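Local coordinates for Stk_08120 (Sulfolobus tokodaii str. 7, PDB 2EJX), which probably carries fatty acids, as a member of a thermoacidophile-specific family (DUF3211) in the Bet v 1-like clan, at residues M21-F24 with A28-I31; E45-E50 with V66-D71; G53-F58 with K112-S117; V73-D78 with G84-R89. All blocks are in the same frame, centred on the assembly; numbering follows the deposited sequence.

In the fold
Contacts 1, 2 and 4 form one cluster, with centres 9 to 11 Å apart and side chains touching between each pair; the centre of contact 3 lies about 18 to 23 Å from theirs. Contact 1 joins helices 17-24 and 27-34, which pack on the antiparallel sheet at strand 82-92, part of contact 4. Contact 2 belongs to the hairpin of strands 48-55 and 58-69, and strand 58-69 pairs with strand 72-79 of contact 4. Along the chain contact 1 closes first; contact 4 falls inside the long loop closed by contact 3, which brings the turn after strand 48-55 against helix 105-137. Helices and curved sheet together build the Bet v 1-like architecture.

Contact 1: M21-F24 with A28-I31; sequences MTIF and AFTI
Ile23 and Phe24, at the end of helix 17-24, meet Phe29 and Thr30 of the next helix. Ile23 lays its CG2 branch over the middle of the Phe29 ring in a CH-pi contact, the methyl 3.6 Å from the ring centroid and 14° off its normal. The chi1 of -65° serves this by setting CG2 opposite the backbone N, on the flank facing Phe29. Phe24 follows with an edge-to-face (T-shaped) contact: the edge of Phe29 is directed at a face of Phe24, with ring planes at 83° and centroids 5.2 Å apart. The approach is off centre, Phe29 CE2 lying 3.7 Å from Phe24 CE1 near the rim. Phe29 is thus held on two sides, a methyl over its face and an aromatic ring at its edge. Phe24 also offers its carbonyl O to the Thr30 hydroxyl, but the modelled separation is too short for the details of that bond to be trusted. All four residues are buried. Phe29 reaches Ile129 and Glu133 of helix 105-137; Phe24 touches Leu122 of the same helix and also Ile88, Leu96 and Ile98 of the sheet, so the pair packs against both the C-terminal helix and strands 82-92 and 95-102.

Contact 2: E45-E50 with V66-D71; sequences EPEIFE and VYKGVD
Glu47 and Val66 meet through their backbones, and this is the tight part of the contact. Val66 N gives its hydrogen to Glu47 O at 2.9 Å, with an N-H...O angle of 160°. Val66 is buried and carries its methyls into the protein, where they pack on Val73 and Ile75 of the adjoining strand and on Pro27 of helix 27-34. Beside it, Phe49 fills the same interior against Ile31 and Ile75.

The outer side is polar and bridged by water. The Glu47 side chain runs out extended from its CG and passes the Val66 carbonyl to reach Lys68. There OE2 of Glu47 and NZ of Lys68 form a salt bridge of 2.9 Å, in which the ammonium comes from above the carboxylate plane, 37° out of it. A bend at the last torsion of Lys68 (chi4 79°) turns NZ back to Glu47. One water accepts from Lys68 NZ and donates to Pro46 O; a second donates to both Glu47 OE1 and Val66 O, the latter at 2.7 Å. Each oxygen of the carboxylate therefore has a partner, and the lysine is gripped by an acid and a water.

Residues 45 to 48 form a type I turn, closed by Ile48 N to Glu45 O at 3.2 Å, that leads into strand 48-55. The backbone bond and the salt bridge thus lie at the open end of the antiparallel beta hairpin 48-55/58-69, within the antiparallel sheet of this Bet v 1-like fold.

Contact 3: G53-F58 with K112-S117; sequences GKFLAF and KPYVSS
Phe55 has CG placed between its backbone N and carbonyl carbon (chi1 61°), and Tyr114 has CG on the side of its own N, opposite the carbonyl carbon (chi1 -64°); the two settings bring the rings together without stacking them. Phe55 CB sits over the centre of the Tyr114 ring in a CH-pi contact, 4.0 Å from its centroid. The ring of Phe55 then leans past the tyrosine as an oblique pair, its CD1 4.1 Å from Tyr114 CE2, with planes inclined at 47°.

Leu56 covers the other end of the tyrosine, crossing it at about a right angle. Its CD2 methyl lies 3.4 Å from Tyr114 OH, and its CG is also near that oxygen. A water accepts from Leu56 N at 2.9 Å and lies near Tyr114 OH, where the bond is long and weak. Leu56 itself has a positive phi, unusual for a residue with a side chain, and occupies the second position of a type II' turn from Phe55 to Phe58. That turn is closed by Phe58 N to Phe55 O at 2.9 Å. Leu110, one turn earlier in the helix, touches Phe55, Leu56 and Phe58, and Pro36 packs on Phe55 and Tyr114. The arrangement is a tight beta-hairpin turn resting on the long C-terminal helix, the packing of sheet and helix that characterises Bet v 1-like folds.

Contact 4: V73-D78 with G84-R89; sequences VRIIYD and GILYIR
Tyr77 lies over Gly84, and its side chain can be followed outward. At CB, the chi1 of 65° puts CG between the backbone N and the carbonyl carbon, which lays the ring over the partner strand. CG and CD2 pass the carbonyl O of Gly84, CD2 at 3.4 Å; on the other flank CE1 lies 3.5 Å from Gly84 N. CE2 reaches 3.3 Å from Gly84 C, and CZ and OH end above Gly84 CA, which makes a CH-pi contact 3.8 Å from the ring centroid. Beyond the glycine, OH is hydrogen-bonded to His102 ND1.

Behind this ring the strands form an antiparallel ladder. Val73 with Ile88, Ile75 with Leu86 and Tyr77 with Gly84 are hydrogen-bonded pairs, each joined by two backbone bonds; Arg74 with Tyr87 and Ile76 with Ile85 are non-hydrogen-bonded. On the face of Arg74 and Ile76, Arg74 runs beside Tyr87, with the edge of the tyrosine over one face of the guanidinium and NE 3.6 Å from CE1. The planes stand 66° apart, so they do not stack, and Arg74 NE is in a salt bridge with Glu72. Ile85 CG2 touches Arg74 CG at 3.6 Å and lies over one face of the Tyr87 ring.

The opposite face carries Val73, Ile75, Leu86 and Ile88, and helices 17-24 and 27-34 cover it through Met21, Phe24, Thr30 and Ile34. Strand 58-69 adjoins residues 73-78 and strand 95-102 adjoins 84-89, which places this hairpin in the middle of the sheet.

Contact 1: M21-F24 with A28-I31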
loop_
_atom_site.group_PDB
_atom_site.type_symbol
_atom_site.label_atom_id
_atom_site.label_comp_id
_atom_site.label_asym_id
_atom_site.label_seq_id
_atom_site.Cartn_x
_atom_site.Cartn_y
_atom_site.Cartn_z
ATOM N N MET A 21 -5.626 -0.870 -10.121
ATOM C CA MET A 21 -4.989 0.427 -9.832
ATOM C C MET A 21 -5.911 1.339 -9.007
ATOM O O MET A 21 -5.464 2.013 -8.059
ATOM C CB MET A 21 -4.582 1.114 -11.139
ATOM C CG MET A 21 -3.437 0.458 -11.913
ATOM S SD MET A 21 -1.877 0.463 -10.958
ATOM C CE MET A 21 -1.484 2.187 -10.972
ATOM N N THR A 22 -7.178 1.422 -9.389
ATOM C CA THR A 22 -8.153 2.198 -8.628
ATOM C C THR A 22 -8.286 1.755 -7.169
ATOM O O THR A 22 -8.341 2.594 -6.272
ATOM C CB THR A 22 -9.555 2.231 -9.329
ATOM O OG1 THR A 22 -9.409 2.779 -10.632
ATOM C CG2 THR A 22 -10.533 3.112 -8.561
ATOM N N ILE A 23 -8.348 0.437 -6.924
ATOM C CA ILE A 23 -8.374 -0.089 -5.578
ATOM C C ILE A 23 -7.086 0.289 -4.805
ATOM O O ILE A 23 -7.160 0.688 -3.657
ATOM C CB ILE A 23 -8.729 -1.626 -5.567
ATOM C CG1 ILE A 23 -10.161 -1.796 -6.085
ATOM C CG2 ILE A 23 -8.523 -2.316 -4.189
ATOM C CD1 ILE A 23 -10.530 -3.298 -6.395
ATOM N N PHE A 24 -5.947 0.217 -5.446
ATOM C CA PHE A 24 -4.689 0.587 -4.793
ATOM C C PHE A 24 -4.658 2.085 -4.426
ATOM O O PHE A 24 -3.982 2.463 -3.453
ATOM C CB PHE A 24 -3.485 0.190 -5.671
ATOM C CG PHE A 24 -2.960 -1.181 -5.372
ATOM C CD1 PHE A 24 -2.295 -1.427 -4.169
ATOM C CD2 PHE A 24 -3.139 -2.244 -6.286
ATOM C CE1 PHE A 24 -1.809 -2.700 -3.860
ATOM C CE2 PHE A 24 -2.629 -3.501 -5.997
ATOM C CZ PHE A 24 -1.981 -3.737 -4.788
ATOM N N ALA A 28 -7.495 2.972 2.370
ATOM C CA ALA A 28 -8.109 2.010 3.278
ATOM C C ALA A 28 -7.808 0.584 2.821
ATOM O O ALA A 28 -7.881 -0.356 3.594
ATOM C CB ALA A 28 -9.603 2.223 3.310
ATOM N N PHE A 29 -7.492 0.435 1.546
ATOM C CA PHE A 29 -7.030 -0.860 1.039
ATOM C C PHE A 29 -5.541 -1.021 1.256
ATOM O O PHE A 29 -5.069 -1.914 2.022
ATOM C CB PHE A 29 -7.370 -1.030 -0.466
ATOM C CG PHE A 29 -6.801 -2.295 -1.075
ATOM C CD1 PHE A 29 -7.416 -3.554 -0.818
ATOM C CD2 PHE A 29 -5.670 -2.264 -1.871
ATOM C CE1 PHE A 29 -6.883 -4.751 -1.346
ATOM C CE2 PHE A 29 -5.109 -3.466 -2.424
ATOM C CZ PHE A 29 -5.729 -4.720 -2.180
ATOM N N THR A 30 -4.809 -0.082 0.653
ATOM C CA THR A 30 -3.368 -0.200 0.416
ATOM C C THR A 30 -2.550 -0.174 1.710
ATOM O O THR A 30 -1.611 -0.955 1.852
ATOM C CB THR A 30 -2.919 0.886 -0.558
ATOM O OG1 THR A 30 -3.609 0.704 -1.807
ATOM C CG2 THR A 30 -1.404 0.845 -0.801
ATOM N N ILE A 31 -2.894 0.712 2.646
ATOM C CA ILE A 31 -2.084 0.876 3.857
ATOM C C ILE A 31 -2.147 -0.353 4.782
ATOM O O ILE A 31 -1.105 -0.854 5.175
ATOM C CB ILE A 31 -2.385 2.253 4.602
ATOM C CG1 ILE A 31 -2.168 3.437 3.656
ATOM C CG2 ILE A 31 -1.563 2.422 5.838
ATOM C CD1 ILE A 31 -0.789 3.590 3.146
#

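Contact 2: E45-E50 with V66-D71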
loop_
_atom_site.group_PDB
_atom_site.type_symbol
_atom_site.label_atom_id
_atom_site.label_comp_id
_atom_site.label_asym_id
_atom_site.label_seq_id
_atom_site.Cartn_x
_atom_site.Cartn_y
_atom_site.Cartn_z
ATOM N N GLU A 45 -12.104 11.700 4.147
ATOM C CA GLU A 45 -12.002 12.224 2.787
ATOM C C GLU A 45 -11.232 11.177 1.964
ATOM O O GLU A 45 -10.309 10.544 2.501
ATOM C CB GLU A 45 -11.222 13.533 2.866
ATOM C CG GLU A 45 -11.577 14.644 1.883
ATOM C CD GLU A 45 -10.587 15.819 1.991
ATOM O OE1 GLU A 45 -10.634 16.562 3.005
ATOM O OE2 GLU A 45 -9.742 15.981 1.068
ATOM N N PRO A 46 -11.588 10.998 0.660
ATOM C CA PRO A 46 -11.158 9.798 -0.121
ATOM C C PRO A 46 -9.664 9.742 -0.444
ATOM O O PRO A 46 -9.135 8.676 -0.829
ATOM C CB PRO A 46 -11.974 9.905 -1.419
ATOM C CG PRO A 46 -12.202 11.411 -1.579
ATOM C CD PRO A 46 -12.386 11.933 -0.162
ATOM N N GLU A 47 -8.986 10.873 -0.305
ATOM C CA GLU A 47 -7.576 10.912 -0.611
ATOM C C GLU A 47 -6.683 11.119 0.614
ATOM O O GLU A 47 -5.505 11.335 0.440
ATOM C CB GLU A 47 -7.283 11.952 -1.685
ATOM C CG GLU A 47 -8.082 11.709 -2.967
ATOM C CD GLU A 47 -7.406 12.270 -4.193
ATOM O OE1 GLU A 47 -7.372 13.512 -4.333
ATOM O OE2 GLU A 47 -6.915 11.474 -5.026
ATOM N N ILE A 48 -7.252 11.081 1.822
ATOM C CA ILE A 48 -6.472 11.276 3.053
ATOM C C ILE A 48 -6.647 10.126 4.014
ATOM O O ILE A 48 -7.733 9.569 4.127
ATOM C CB ILE A 48 -6.850 12.600 3.799
ATOM C CG1 ILE A 48 -6.963 13.760 2.830
ATOM C CG2 ILE A 48 -5.813 12.927 4.867
ATOM C CD1 ILE A 48 -7.677 14.956 3.427
ATOM N N PHE A 49 -5.584 9.777 4.740
ATOM C CA PHE A 49 -5.697 8.740 5.717
ATOM C C PHE A 49 -4.839 9.017 6.939
ATOM O O PHE A 49 -3.842 9.732 6.861
ATOM C CB PHE A 49 -5.271 7.398 5.092
ATOM C CG PHE A 49 -3.800 7.263 4.936
ATOM C CD1 PHE A 49 -3.049 6.641 5.944
ATOM C CD2 PHE A 49 -3.164 7.755 3.804
ATOM C CE1 PHE A 49 -1.695 6.505 5.827
ATOM C CE2 PHE A 49 -1.793 7.637 3.670
ATOM C CZ PHE A 49 -1.056 7.014 4.689
ATOM N N GLU A 50 -5.258 8.433 8.046
ATOM C CA GLU A 50 -4.431 8.301 9.241
ATOM C C GLU A 50 -4.509 6.852 9.677
ATOM O O GLU A 50 -5.601 6.244 9.723
ATOM C CB GLU A 50 -4.976 9.199 10.366
ATOM C CG GLU A 50 -5.149 10.637 9.956
ATOM C CD GLU A 50 -6.168 11.396 10.801
ATOM O OE1 GLU A 50 -6.301 11.094 12.010
ATOM O OE2 GLU A 50 -6.851 12.290 10.233
ATOM N N VAL A 66 -3.032 10.673 -0.999
ATOM C CA VAL A 66 -2.910 9.927 -2.243
ATOM C C VAL A 66 -3.053 10.880 -3.428
ATOM O O VAL A 66 -3.948 11.759 -3.447
ATOM C CB VAL A 66 -4.020 8.864 -2.337
ATOM C CG1 VAL A 66 -3.945 8.133 -3.683
ATOM C CG2 VAL A 66 -3.950 7.899 -1.168
ATOM N N TYR A 67 -2.143 10.745 -4.385
ATOM C CA TYR A 67 -2.185 11.498 -5.605
ATOM C C TYR A 67 -2.261 10.491 -6.738
ATOM O O TYR A 67 -1.485 9.525 -6.788
ATOM C CB TYR A 67 -0.946 12.367 -5.750
ATOM C CG TYR A 67 -0.777 13.337 -4.595
ATOM C CD1 TYR A 67 -1.354 14.619 -4.652
ATOM C CD2 TYR A 67 -0.086 12.967 -3.428
ATOM C CE1 TYR A 67 -1.222 15.524 -3.599
ATOM C CE2 TYR A 67 0.062 13.876 -2.359
ATOM C CZ TYR A 67 -0.511 15.158 -2.465
ATOM O OH TYR A 67 -0.412 16.069 -1.431
ATOM N N LYS A 68 -3.243 10.705 -7.606
ATOM C CA LYS A 68 -3.451 9.889 -8.789
ATOM C C LYS A 68 -2.849 10.539 -10.033
ATOM O O LYS A 68 -2.976 11.757 -10.247
ATOM C CB LYS A 68 -4.960 9.599 -8.954
ATOM C CG LYS A 68 -5.612 8.987 -7.711
ATOM C CD LYS A 68 -7.034 8.524 -7.998
ATOM C CE LYS A 68 -7.816 8.070 -6.748
ATOM N NZ LYS A 68 -8.420 9.085 -5.836
ATOM N N GLY A 69 -2.176 9.740 -10.852
ATOM C CA GLY A 69 -1.594 10.214 -12.086
ATOM C C GLY A 69 -1.893 9.274 -13.225
ATOM O O GLY A 69 -2.617 8.299 -13.068
ATOM N N VAL A 70 -1.340 9.563 -14.389
ATOM C CA VAL A 70 -1.447 8.627 -15.476
ATOM C C VAL A 70 -0.736 7.359 -15.014
ATOM O O VAL A 70 0.445 7.365 -14.673
ATOM C CB VAL A 70 -0.897 9.203 -16.795
ATOM C CG1 VAL A 70 -0.913 8.165 -17.914
ATOM C CG2 VAL A 70 -1.739 10.418 -17.190
ATOM N N ASP A 71 -1.496 6.282 -14.944
ATOM C CA ASP A 71 -0.909 4.943 -14.691
ATOM C C ASP A 71 -0.094 4.853 -13.403
ATOM O O ASP A 71 0.768 3.980 -13.242
ATOM C CB ASP A 71 -0.132 4.444 -15.920
ATOM C CG ASP A 71 -1.054 4.002 -17.072
ATOM O OD1 ASP A 71 -2.235 3.648 -16.852
ATOM O OD2 ASP A 71 -0.592 3.995 -18.224
HETATM O O HOH W 1 -7.898 7.937 -3.247
HETATM O O HOH W 2 -4.581 14.418 -3.495
#

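Contact 3: G53-F58 with K112-S117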
loop_
_atom_site.group_PDB
_atom_site.type_symbol
_atom_site.label_atom_id
_atom_site.label_comp_id
_atom_site.label_asym_id
_atom_site.label_seq_id
_atom_site.Cartn_x
_atom_site.Cartn_y
_atom_site.Cartn_z
ATOM N N GLY A 53 -0.083 1.544 13.615
ATOM C CA GLY A 53 0.330 0.169 13.593
ATOM C C GLY A 53 1.420 -0.088 14.634
ATOM O O GLY A 53 1.874 0.829 15.323
ATOM N N LYS A 54 1.852 -1.340 14.682
ATOM C CA LYS A 54 2.981 -1.763 15.524
ATOM C C LYS A 54 3.751 -2.922 14.877
ATOM O O LYS A 54 3.160 -3.808 14.242
ATOM C CB LYS A 54 2.475 -2.146 16.905
ATOM C CG LYS A 54 3.553 -2.606 17.901
ATOM C CD LYS A 54 2.970 -2.857 19.253
ATOM C CE LYS A 54 4.085 -2.929 20.296
ATOM N NZ LYS A 54 3.488 -3.017 21.660
ATOM N N PHE A 55 5.077 -2.911 15.028
ATOM C CA PHE A 55 5.896 -4.078 14.701
ATOM C C PHE A 55 7.030 -4.113 15.724
ATOM O O PHE A 55 7.516 -3.053 16.154
ATOM C CB PHE A 55 6.431 -4.057 13.275
ATOM C CG PHE A 55 7.310 -2.892 12.979
ATOM C CD1 PHE A 55 8.689 -3.010 13.047
ATOM C CD2 PHE A 55 6.761 -1.654 12.665
ATOM C CE1 PHE A 55 9.507 -1.914 12.806
ATOM C CE2 PHE A 55 7.580 -0.546 12.411
ATOM C CZ PHE A 55 8.948 -0.676 12.494
ATOM N N LEU A 56 7.407 -5.317 16.127
ATOM C CA LEU A 56 8.290 -5.498 17.277
ATOM C C LEU A 56 7.745 -4.657 18.448
ATOM O O LEU A 56 6.529 -4.653 18.675
ATOM C CB LEU A 56 9.735 -5.115 16.911
ATOM C CG LEU A 56 10.383 -5.916 15.754
ATOM C CD1 LEU A 56 11.656 -5.220 15.347
ATOM C CD2 LEU A 56 10.665 -7.344 16.125
ATOM N N ALA A 57 8.613 -3.940 19.167
ATOM C CA ALA A 57 8.161 -3.089 20.275
ATOM C C ALA A 57 7.686 -1.696 19.861
ATOM O O ALA A 57 7.330 -0.879 20.720
ATOM C CB ALA A 57 9.243 -2.985 21.364
ATOM N N PHE A 58 7.616 -1.440 18.556
ATOM C CA PHE A 58 7.435 -0.093 18.067
ATOM C C PHE A 58 6.069 0.229 17.487
ATOM O O PHE A 58 5.801 -0.123 16.360
ATOM C CB PHE A 58 8.506 0.189 17.026
ATOM C CG PHE A 58 9.871 -0.192 17.509
ATOM C CD1 PHE A 58 10.449 0.516 18.550
ATOM C CD2 PHE A 58 10.541 -1.273 16.963
ATOM C CE1 PHE A 58 11.715 0.144 19.040
ATOM C CE2 PHE A 58 11.813 -1.659 17.447
ATOM C CZ PHE A 58 12.377 -0.943 18.479
ATOM N N LYS A 112 11.409 -3.752 7.273
ATOM C CA LYS A 112 11.548 -4.442 5.979
ATOM C C LYS A 112 10.948 -5.851 5.879
ATOM O O LYS A 112 10.172 -6.090 4.944
ATOM C CB LYS A 112 12.978 -4.434 5.403
ATOM C CG LYS A 112 12.948 -4.772 3.903
ATOM C CD LYS A 112 14.319 -4.655 3.258
ATOM C CE LYS A 112 14.222 -4.922 1.760
ATOM N NZ LYS A 112 15.585 -5.191 1.200
ATOM N N PRO A 113 11.290 -6.780 6.805
ATOM C CA PRO A 113 10.684 -8.102 6.605
ATOM C C PRO A 113 9.150 -8.127 6.714
ATOM O O PRO A 113 8.539 -9.018 6.146
ATOM C CB PRO A 113 11.279 -8.957 7.716
ATOM C CG PRO A 113 11.804 -8.002 8.709
ATOM C CD PRO A 113 12.173 -6.770 7.995
ATOM N N TYR A 114 8.559 -7.194 7.454
ATOM C CA TYR A 114 7.088 -7.097 7.590
ATOM C C TYR A 114 6.484 -6.590 6.286
ATOM O O TYR A 114 5.532 -7.159 5.741
ATOM C CB TYR A 114 6.743 -6.146 8.749
ATOM C CG TYR A 114 7.235 -6.695 10.051
ATOM C CD1 TYR A 114 6.476 -7.628 10.751
ATOM C CD2 TYR A 114 8.493 -6.333 10.551
ATOM C CE1 TYR A 114 6.932 -8.161 11.944
ATOM C CE2 TYR A 114 8.973 -6.862 11.726
ATOM C CZ TYR A 114 8.179 -7.768 12.436
ATOM O OH TYR A 114 8.662 -8.316 13.602
ATOM N N VAL A 115 7.099 -5.567 5.724
ATOM C CA VAL A 115 6.651 -5.049 4.432
ATOM C C VAL A 115 6.854 -6.063 3.316
ATOM O O VAL A 115 5.959 -6.245 2.494
ATOM C CB VAL A 115 7.362 -3.726 4.068
ATOM C CG1 VAL A 115 7.078 -3.320 2.621
ATOM C CG2 VAL A 115 6.860 -2.621 5.015
ATOM N N SER A 116 8.025 -6.706 3.268
ATOM C CA SER A 116 8.261 -7.727 2.228
ATOM C C SER A 116 7.318 -8.917 2.380
ATOM O O SER A 116 6.841 -9.453 1.384
ATOM C CB SER A 116 9.723 -8.187 2.152
ATOM O OG SER A 116 10.082 -8.739 3.397
ATOM N N SER A 117 7.016 -9.328 3.604
ATOM C CA SER A 117 6.055 -10.432 3.773
ATOM C C SER A 117 4.659 -10.025 3.232
ATOM O O SER A 117 3.908 -10.829 2.622
ATOM C CB SER A 117 5.989 -10.842 5.255
ATOM O OG SER A 117 4.883 -11.723 5.450
HETATM O O HOH W 3 5.865 -7.612 15.400
#

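Contact 4: V73-D78 with G84-R89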
loop_
_atom_site.group_PDB
_atom_site.type_symbol
_atom_site.label_atom_id
_atom_site.label_comp_id
_atom_site.label_asym_id
_atom_site.label_seq_id
_atom_site.Cartn_x
_atom_site.Cartn_y
_atom_site.Cartn_z
ATOM N N VAL A 73 -0.158 5.673 -8.870
ATOM C CA VAL A 73 -0.751 6.116 -7.610
ATOM C C VAL A 73 0.449 6.432 -6.705
ATOM O O VAL A 73 1.321 5.614 -6.559
ATOM C CB VAL A 73 -1.575 5.003 -6.940
ATOM C CG1 VAL A 73 -2.119 5.482 -5.614
ATOM C CG2 VAL A 73 -2.744 4.540 -7.834
ATOM N N ARG A 74 0.472 7.615 -6.095
ATOM C CA ARG A 74 1.595 8.027 -5.278
ATOM C C ARG A 74 1.022 8.401 -3.914
ATOM O O ARG A 74 0.155 9.264 -3.817
ATOM C CB ARG A 74 2.260 9.225 -5.975
ATOM C CG ARG A 74 3.676 9.478 -5.607
ATOM C CD ARG A 74 4.305 10.603 -6.461
ATOM N NE ARG A 74 4.526 10.146 -7.845
ATOM C CZ ARG A 74 5.384 10.706 -8.706
ATOM N NH1 ARG A 74 6.135 11.740 -8.329
ATOM N NH2 ARG A 74 5.514 10.219 -9.941
ATOM N N ILE A 75 1.448 7.720 -2.859
ATOM C CA ILE A 75 0.935 7.984 -1.502
ATOM C C ILE A 75 2.080 8.593 -0.699
ATOM O O ILE A 75 3.095 7.939 -0.435
ATOM C CB ILE A 75 0.388 6.714 -0.820
ATOM C CG1 ILE A 75 -0.701 6.079 -1.706
ATOM C CG2 ILE A 75 -0.185 7.033 0.571
ATOM C CD1 ILE A 75 -1.451 4.880 -1.112
ATOM N N ILE A 76 1.925 9.863 -0.354
ATOM C CA ILE A 76 2.954 10.575 0.422
ATOM C C ILE A 76 2.569 10.532 1.887
ATOM O O ILE A 76 1.441 10.854 2.250
ATOM C CB ILE A 76 3.086 12.006 -0.109
ATOM C CG1 ILE A 76 3.466 11.916 -1.593
ATOM C CG2 ILE A 76 4.123 12.779 0.685
ATOM C CD1 ILE A 76 3.670 13.258 -2.297
ATOM N N TYR A 77 3.481 10.082 2.753
ATOM C CA TYR A 77 3.094 9.911 4.146
ATOM C C TYR A 77 4.165 10.439 5.115
ATOM O O TYR A 77 5.326 10.576 4.715
ATOM C CB TYR A 77 2.808 8.444 4.453
ATOM C CG TYR A 77 4.030 7.557 4.322
ATOM C CD1 TYR A 77 4.911 7.382 5.404
ATOM C CD2 TYR A 77 4.327 6.892 3.100
ATOM C CE1 TYR A 77 6.042 6.564 5.293
ATOM C CE2 TYR A 77 5.459 6.080 2.998
ATOM C CZ TYR A 77 6.296 5.943 4.097
ATOM O OH TYR A 77 7.382 5.149 3.974
ATOM N N ASP A 78 3.741 10.726 6.350
ATOM C CA ASP A 78 4.636 11.062 7.480
ATOM C C ASP A 78 4.273 10.281 8.696
ATOM O O ASP A 78 3.123 10.038 8.952
ATOM C CB ASP A 78 4.601 12.580 7.817
ATOM C CG ASP A 78 3.204 13.089 8.222
ATOM O OD1 ASP A 78 2.483 13.592 7.318
ATOM O OD2 ASP A 78 2.823 13.008 9.426
ATOM N N GLY A 84 7.908 9.179 3.911
ATOM C CA GLY A 84 8.194 8.466 2.701
ATOM C C GLY A 84 7.150 8.589 1.627
ATOM O O GLY A 84 6.227 9.385 1.759
ATOM N N ILE A 85 7.348 7.818 0.551
ATOM C CA ILE A 85 6.358 7.711 -0.540
ATOM C C ILE A 85 6.146 6.240 -0.905
ATOM O O ILE A 85 7.108 5.470 -1.037
ATOM C CB ILE A 85 6.821 8.506 -1.825
ATOM C CG1 ILE A 85 7.117 9.967 -1.439
ATOM C CG2 ILE A 85 5.736 8.524 -2.850
ATOM C CD1 ILE A 85 7.661 10.847 -2.532
ATOM N N LEU A 86 4.884 5.865 -1.075
ATOM C CA LEU A 86 4.535 4.557 -1.646
ATOM C C LEU A 86 4.023 4.761 -3.062
ATOM O O LEU A 86 3.051 5.497 -3.282
ATOM C CB LEU A 86 3.469 3.872 -0.790
ATOM C CG LEU A 86 2.952 2.481 -1.200
ATOM C CD1 LEU A 86 4.042 1.523 -1.129
ATOM C CD2 LEU A 86 1.894 2.094 -0.185
ATOM N N TYR A 87 4.663 4.099 -4.016
ATOM C CA TYR A 87 4.218 4.159 -5.400
ATOM C C TYR A 87 3.570 2.861 -5.829
ATOM O O TYR A 87 4.074 1.795 -5.523
ATOM C CB TYR A 87 5.399 4.342 -6.332
ATOM C CG TYR A 87 6.268 5.519 -5.995
ATOM C CD1 TYR A 87 6.071 6.738 -6.625
ATOM C CD2 TYR A 87 7.285 5.409 -5.032
ATOM C CE1 TYR A 87 6.868 7.827 -6.319
ATOM C CE2 TYR A 87 8.092 6.500 -4.726
ATOM C CZ TYR A 87 7.868 7.709 -5.373
ATOM O OH TYR A 87 8.657 8.829 -5.093
ATOM N N ILE A 88 2.478 2.982 -6.587
ATOM C CA ILE A 88 1.925 1.858 -7.336
ATOM C C ILE A 88 1.874 2.239 -8.841
ATOM O O ILE A 88 1.196 3.202 -9.220
ATOM C CB ILE A 88 0.554 1.373 -6.757
ATOM C CG1 ILE A 88 0.635 1.131 -5.222
ATOM C CG2 ILE A 88 0.119 0.048 -7.476
ATOM C CD1 ILE A 88 0.148 2.320 -4.324
ATOM N N ARG A 89 2.644 1.527 -9.683
ATOM C CA ARG A 89 2.806 1.912 -11.083
ATOM C C ARG A 89 2.327 0.789 -11.993
ATOM O O ARG A 89 2.741 -0.341 -11.824
ATOM C CB ARG A 89 4.258 2.252 -11.417
ATOM C CG ARG A 89 4.877 3.354 -10.541
ATOM C CD ARG A 89 6.368 3.543 -10.902
ATOM N NE ARG A 89 6.960 4.652 -10.133
ATOM C CZ ARG A 89 8.212 4.683 -9.676
ATOM N NH1 ARG A 89 9.060 3.686 -9.928
ATOM N NH2 ARG A 89 8.623 5.740 -8.984
#